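Local coordinates for protein N-acetyl-beta-D glucosaminidase (Rhizomucor miehei CAU432, PDB 4ZM6) that probably releases terminal N-acetylglucosamine residues from glycosides with a family 3 glycoside hydrolase domain and acetylates glucosamine, using acetyl-CoA, through a GNAT-type acetyltransferase region, at residues A[218-223]-A[640-645]; A[224-228]-A[259-263]. All blocks are in the same frame, centred on the assembly; numbering follows the deposited sequence.

In the fold
Following the chain from the N terminus, helix 211-217 of the glycoside hydrolase domain runs into 218-223, the first half of contact 1. The next residues, 224-228, enter strand 227-230 and form one side of contact 2. A helix, 251-258, then brings the chain back to 259-263, so contact 2 closes a short loop between neighbouring strands of the barrel. Contact 1 waits far longer for its partner, the end of helix 627-642 in the acetyltransferase region. Contact 2 therefore lies wholly within the large loop that contact 1 closes. Their centres are about 13 Å apart, and they meet where A219 CB packs on C224 N, 3.6 Å away.

Contact 1: A[218-223]-A[640-645]; sequences EAGGIA and REQGAD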
loop_
_atom_site.group_PDB
_atom_site.type_symbol
_atom_site.label_atom_id
_atom_site.label_comp_id
_atom_site.label_asym_id
_atom_site.label_seq_id
_atom_site.Cartn_x
_atom_site.Cartn_y
_atom_site.Cartn_z
ATOM N N GLU A 218 -11.741 -4.168 5.316
ATOM C CA GLU A 218 -10.759 -5.215 5.027
ATOM C C GLU A 218 -10.001 -5.737 6.255
ATOM O O GLU A 218 -9.194 -6.656 6.130
ATOM C CB GLU A 218 -9.744 -4.711 4.000
ATOM C CG GLU A 218 -10.303 -4.556 2.596
ATOM C CD GLU A 218 -9.242 -4.152 1.589
ATOM O OE1 GLU A 218 -9.494 -4.273 0.371
ATOM O OE2 GLU A 218 -8.154 -3.713 2.021
ATOM N N ALA A 219 -10.239 -5.166 7.431
ATOM C CA ALA A 219 -9.529 -5.593 8.639
ATOM C C ALA A 219 -9.749 -7.079 8.931
ATOM O O ALA A 219 -10.791 -7.646 8.590
ATOM C CB ALA A 219 -9.954 -4.749 9.831
ATOM N N GLY A 220 -8.767 -7.688 9.588
ATOM C CA GLY A 220 -8.680 -9.146 9.701
ATOM C C GLY A 220 -9.607 -9.841 10.683
ATOM O O GLY A 220 -9.990 -10.990 10.451
ATOM N N GLY A 221 -9.958 -9.171 11.778
ATOM C CA GLY A 221 -10.797 -9.788 12.809
ATOM C C GLY A 221 -11.636 -8.809 13.608
ATOM O O GLY A 221 -12.576 -8.211 13.082
ATOM N N ILE A 222 -11.289 -8.650 14.884
ATOM C CA ILE A 222 -12.034 -7.788 15.807
ATOM C C ILE A 222 -12.030 -6.313 15.372
ATOM O O ILE A 222 -12.929 -5.554 15.740
ATOM C CB ILE A 222 -11.494 -7.928 17.261
ATOM C CG1 ILE A 222 -12.472 -7.346 18.296
ATOM C CG2 ILE A 222 -10.129 -7.271 17.406
ATOM C CD1 ILE A 222 -13.841 -7.996 18.301
ATOM N N ALA A 223 -11.028 -5.916 14.587
ATOM C CA ALA A 223 -10.910 -4.536 14.108
ATOM C C ALA A 223 -11.846 -4.192 12.947
ATOM O O ALA A 223 -11.964 -3.018 12.582
ATOM C CB ALA A 223 -9.473 -4.239 13.718
ATOM N N ARG A 640 -3.146 -5.995 13.921
ATOM C CA ARG A 640 -4.551 -5.616 13.852
ATOM C C ARG A 640 -5.123 -5.823 12.451
ATOM O O ARG A 640 -6.192 -6.409 12.299
ATOM C CB ARG A 640 -4.706 -4.157 14.291
ATOM C CG ARG A 640 -6.134 -3.652 14.374
ATOM C CD ARG A 640 -6.183 -2.241 14.934
ATOM N NE ARG A 640 -5.596 -2.144 16.278
ATOM C CZ ARG A 640 -4.546 -1.394 16.624
ATOM N NH1 ARG A 640 -3.905 -0.634 15.741
ATOM N NH2 ARG A 640 -4.130 -1.400 17.883
ATOM N N GLU A 641 -4.403 -5.348 11.436
ATOM C CA GLU A 641 -4.819 -5.502 10.037
ATOM C C GLU A 641 -4.827 -6.961 9.607
ATOM O O GLU A 641 -5.682 -7.372 8.822
ATOM C CB GLU A 641 -3.893 -4.718 9.102
ATOM C CG GLU A 641 -4.001 -3.206 9.227
ATOM C CD GLU A 641 -2.844 -2.484 8.557
ATOM O OE1 GLU A 641 -1.733 -2.455 9.136
ATOM O OE2 GLU A 641 -3.044 -1.944 7.447
ATOM N N GLN A 642 -3.867 -7.734 10.114
ATOM C CA GLN A 642 -3.756 -9.157 9.790
ATOM C C GLN A 642 -4.786 -10.032 10.496
ATOM O O GLN A 642 -4.994 -11.176 10.100
ATOM C CB GLN A 642 -2.354 -9.676 10.126
ATOM C CG GLN A 642 -1.253 -9.104 9.253
ATOM C CD GLN A 642 -1.522 -9.334 7.784
ATOM O OE1 GLN A 642 -1.674 -10.473 7.341
ATOM N NE2 GLN A 642 -1.598 -8.253 7.021
ATOM N N GLY A 643 -5.421 -9.508 11.539
ATOM C CA GLY A 643 -6.374 -10.286 12.322
ATOM C C GLY A 643 -5.689 -11.184 13.337
ATOM O O GLY A 643 -6.258 -12.186 13.768
ATOM N N ALA A 644 -4.460 -10.833 13.711
ATOM C CA ALA A 644 -3.773 -11.495 14.815
ATOM C C ALA A 644 -4.273 -10.874 16.114
ATOM O O ALA A 644 -3.644 -9.962 16.662
ATOM C CB ALA A 644 -2.266 -11.334 14.685
ATOM N N ASP A 645 -5.416 -11.365 16.591
ATOM C CA ASP A 645 -6.088 -10.776 17.753
ATOM C C ASP A 645 -5.583 -11.296 19.106
ATOM O O ASP A 645 -5.838 -10.672 20.132
ATOM C CB ASP A 645 -7.605 -10.970 17.651
ATOM C CG ASP A 645 -8.201 -10.311 16.412
ATOM O OD1 ASP A 645 -7.612 -9.336 15.899
ATOM O OD2 ASP A 645 -9.272 -10.768 15.955
HETATM O O HOH W 1 -8.759 -7.390 13.746
#
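I222 and D645 meet through a direct hydrogen bond: the amide N of I222 reaches OD2 of D645 at 3.1 Å, with an N-H...O angle of 159°. The donor comes to the syn side of the carboxylate, 34° out of its plane. The other oxygen, OD1, lies 3.6 Å from CG2 of I222 and also takes a hydrogen from a water. That water accepts hydrogen bonds from A223 N (2.8 Å) and, weakly, from G221 N, and donates to R640 O, so it ties the loop to the last helical turn and to D645. A223 CB rests on the stem of R640, 3.5 Å from CG; with CG anti to the backbone N (chi1 -175°), the methylenes run alongside the methyl. Two backbones meet closely where G220 C comes to 3.7 Å from G643 CA. G643 itself, with positive phi, ends the helix in a Schellman motif. Further out, E167 forms a salt bridge with R640 NE, and R171 bonds D645 O. This is an interface between the glycoside hydrolase and acetyltransferase parts of one chain: alongside helix 155-171, the loop leading to strand 227-230 meets the C-terminal end of helix 627-642, just before strand 646-649.

Contact 2: A[224-228]-A[259-263]; sequences CPTSV and FGYKG
S227 OG is gripped by S177 OG and T176 O, and the CA of the same serine meets the phenol oxygen of Y261. The hydroxyl lies beside S227 CA, at 3.2 Å, where the strand begins. Its hydrogen bond across the contact is weak: OH donates to P225 O at 3.4 Å. That carbonyl oxygen sits at the ring edge, near its plane. In Y261 a chi1 of -177° swings CG away from the backbone N and extends the ring toward V228. One methyl of that valine, CG2, lies over a face of the ring, nearest to CE2 at 3.3 Å. On the opposite face the backbone N of G263 stands 3.5 Å above the plane, over the ring centre, so the tyrosine is sandwiched between a strand residue and its own loop. R256 NH1 bonds the carbonyls of Y261 and G263, and L217 of helix 211-217 touches the tyrosine. At the edge of the loop, K262 makes a salt bridge with D548 of the second subunit. Backbone bonds from V228 to V264 and I266 join strands 227-230 and 264-267, which with helix 251-258 form a beta-alpha-beta unit. The ring lies at the N-terminal end of these parallel strands, in the TIM-barrel-type domain of family 3 glycoside hydrolases.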
loop_
_atom_site.group_PDB
_atom_site.type_symbol
_atom_site.label_atom_id
_atom_site.label_comp_id
_atom_site.label_asym_id
_atom_site.label_seq_id
_atom_site.Cartn_x
_atom_site.Cartn_y
_atom_site.Cartn_z
ATOM N N CYS A 224 -12.492 -5.195 12.352
ATOM C CA CYS A 224 -13.487 -4.947 11.311
ATOM C C CYS A 224 -14.798 -4.558 11.984
ATOM O O CYS A 224 -15.233 -5.242 12.914
ATOM C CB CYS A 224 -13.695 -6.182 10.440
ATOM S SG CYS A 224 -14.943 -5.963 9.147
ATOM N N PRO A 225 -15.431 -3.461 11.527
ATOM C CA PRO A 225 -16.620 -2.980 12.223
ATOM C C PRO A 225 -17.842 -3.842 11.950
ATOM O O PRO A 225 -17.909 -4.521 10.924
ATOM C CB PRO A 225 -16.809 -1.571 11.663
ATOM C CG PRO A 225 -16.229 -1.635 10.297
ATOM C CD PRO A 225 -15.112 -2.635 10.348
ATOM N N THR A 226 -18.810 -3.779 12.857
ATOM C CA THR A 226 -19.987 -4.636 12.815
ATOM C C THR A 226 -21.145 -3.941 12.114
ATOM O O THR A 226 -22.094 -4.604 11.696
ATOM C CB THR A 226 -20.422 -5.065 14.228
ATOM O OG1 THR A 226 -20.452 -3.929 15.101
ATOM C CG2 THR A 226 -19.464 -6.101 14.786
ATOM N N SER A 227 -21.068 -2.615 11.996
ATOM C CA SER A 227 -22.019 -1.852 11.195
ATOM C C SER A 227 -21.366 -0.634 10.533
ATOM O O SER A 227 -20.293 -0.181 10.942
ATOM C CB SER A 227 -23.212 -1.406 12.049
ATOM O OG SER A 227 -22.934 -0.205 12.747
ATOM N N VAL A 228 -22.030 -0.121 9.502
ATOM C CA VAL A 228 -21.591 1.076 8.791
ATOM C C VAL A 228 -22.757 2.059 8.702
ATOM O O VAL A 228 -23.863 1.673 8.341
ATOM C CB VAL A 228 -21.112 0.733 7.365
ATOM C CG1 VAL A 228 -20.771 1.999 6.584
ATOM C CG2 VAL A 228 -19.911 -0.202 7.416
ATOM N N PHE A 259 -17.750 -2.877 -2.562
ATOM C CA PHE A 259 -16.938 -3.221 -1.395
ATOM C C PHE A 259 -17.252 -4.600 -0.819
ATOM O O PHE A 259 -16.430 -5.164 -0.100
ATOM C CB PHE A 259 -17.057 -2.152 -0.304
ATOM C CG PHE A 259 -16.262 -0.908 -0.594
ATOM C CD1 PHE A 259 -14.875 -0.966 -0.710
ATOM C CD2 PHE A 259 -16.892 0.320 -0.755
ATOM C CE1 PHE A 259 -14.137 0.172 -0.983
ATOM C CE2 PHE A 259 -16.156 1.462 -1.026
ATOM C CZ PHE A 259 -14.779 1.388 -1.142
ATOM N N GLY A 260 -18.427 -5.144 -1.128
ATOM C CA GLY A 260 -18.778 -6.495 -0.694
ATOM C C GLY A 260 -19.002 -6.609 0.800
ATOM O O GLY A 260 -18.722 -7.650 1.385
ATOM N N TYR A 261 -19.511 -5.542 1.415
ATOM C CA TYR A 261 -19.719 -5.511 2.861
ATOM C C TYR A 261 -20.915 -6.386 3.243
ATOM O O TYR A 261 -22.007 -6.221 2.699
ATOM C CB TYR A 261 -19.918 -4.067 3.345
ATOM C CG TYR A 261 -20.072 -3.927 4.852
ATOM C CD1 TYR A 261 -19.102 -4.418 5.720
ATOM C CD2 TYR A 261 -21.181 -3.291 5.405
ATOM C CE1 TYR A 261 -19.235 -4.290 7.093
ATOM C CE2 TYR A 261 -21.322 -3.160 6.779
ATOM C CZ TYR A 261 -20.347 -3.662 7.618
ATOM O OH TYR A 261 -20.486 -3.540 8.981
ATOM N N LYS A 262 -20.696 -7.312 4.177
ATOM C CA LYS A 262 -21.726 -8.262 4.604
ATOM C C LYS A 262 -22.463 -7.850 5.879
ATOM O O LYS A 262 -23.452 -8.483 6.242
ATOM C CB LYS A 262 -21.100 -9.637 4.839
ATOM C CG LYS A 262 -20.308 -10.193 3.663
ATOM C CD LYS A 262 -21.151 -10.307 2.400
ATOM C CE LYS A 262 -20.526 -11.272 1.403
ATOM N NZ LYS A 262 -19.082 -10.991 1.165
ATOM N N GLY A 263 -21.984 -6.807 6.557
ATOM C CA GLY A 263 -22.539 -6.397 7.853
ATOM C C GLY A 263 -23.771 -5.511 7.781
ATOM O O GLY A 263 -24.375 -5.351 6.725
#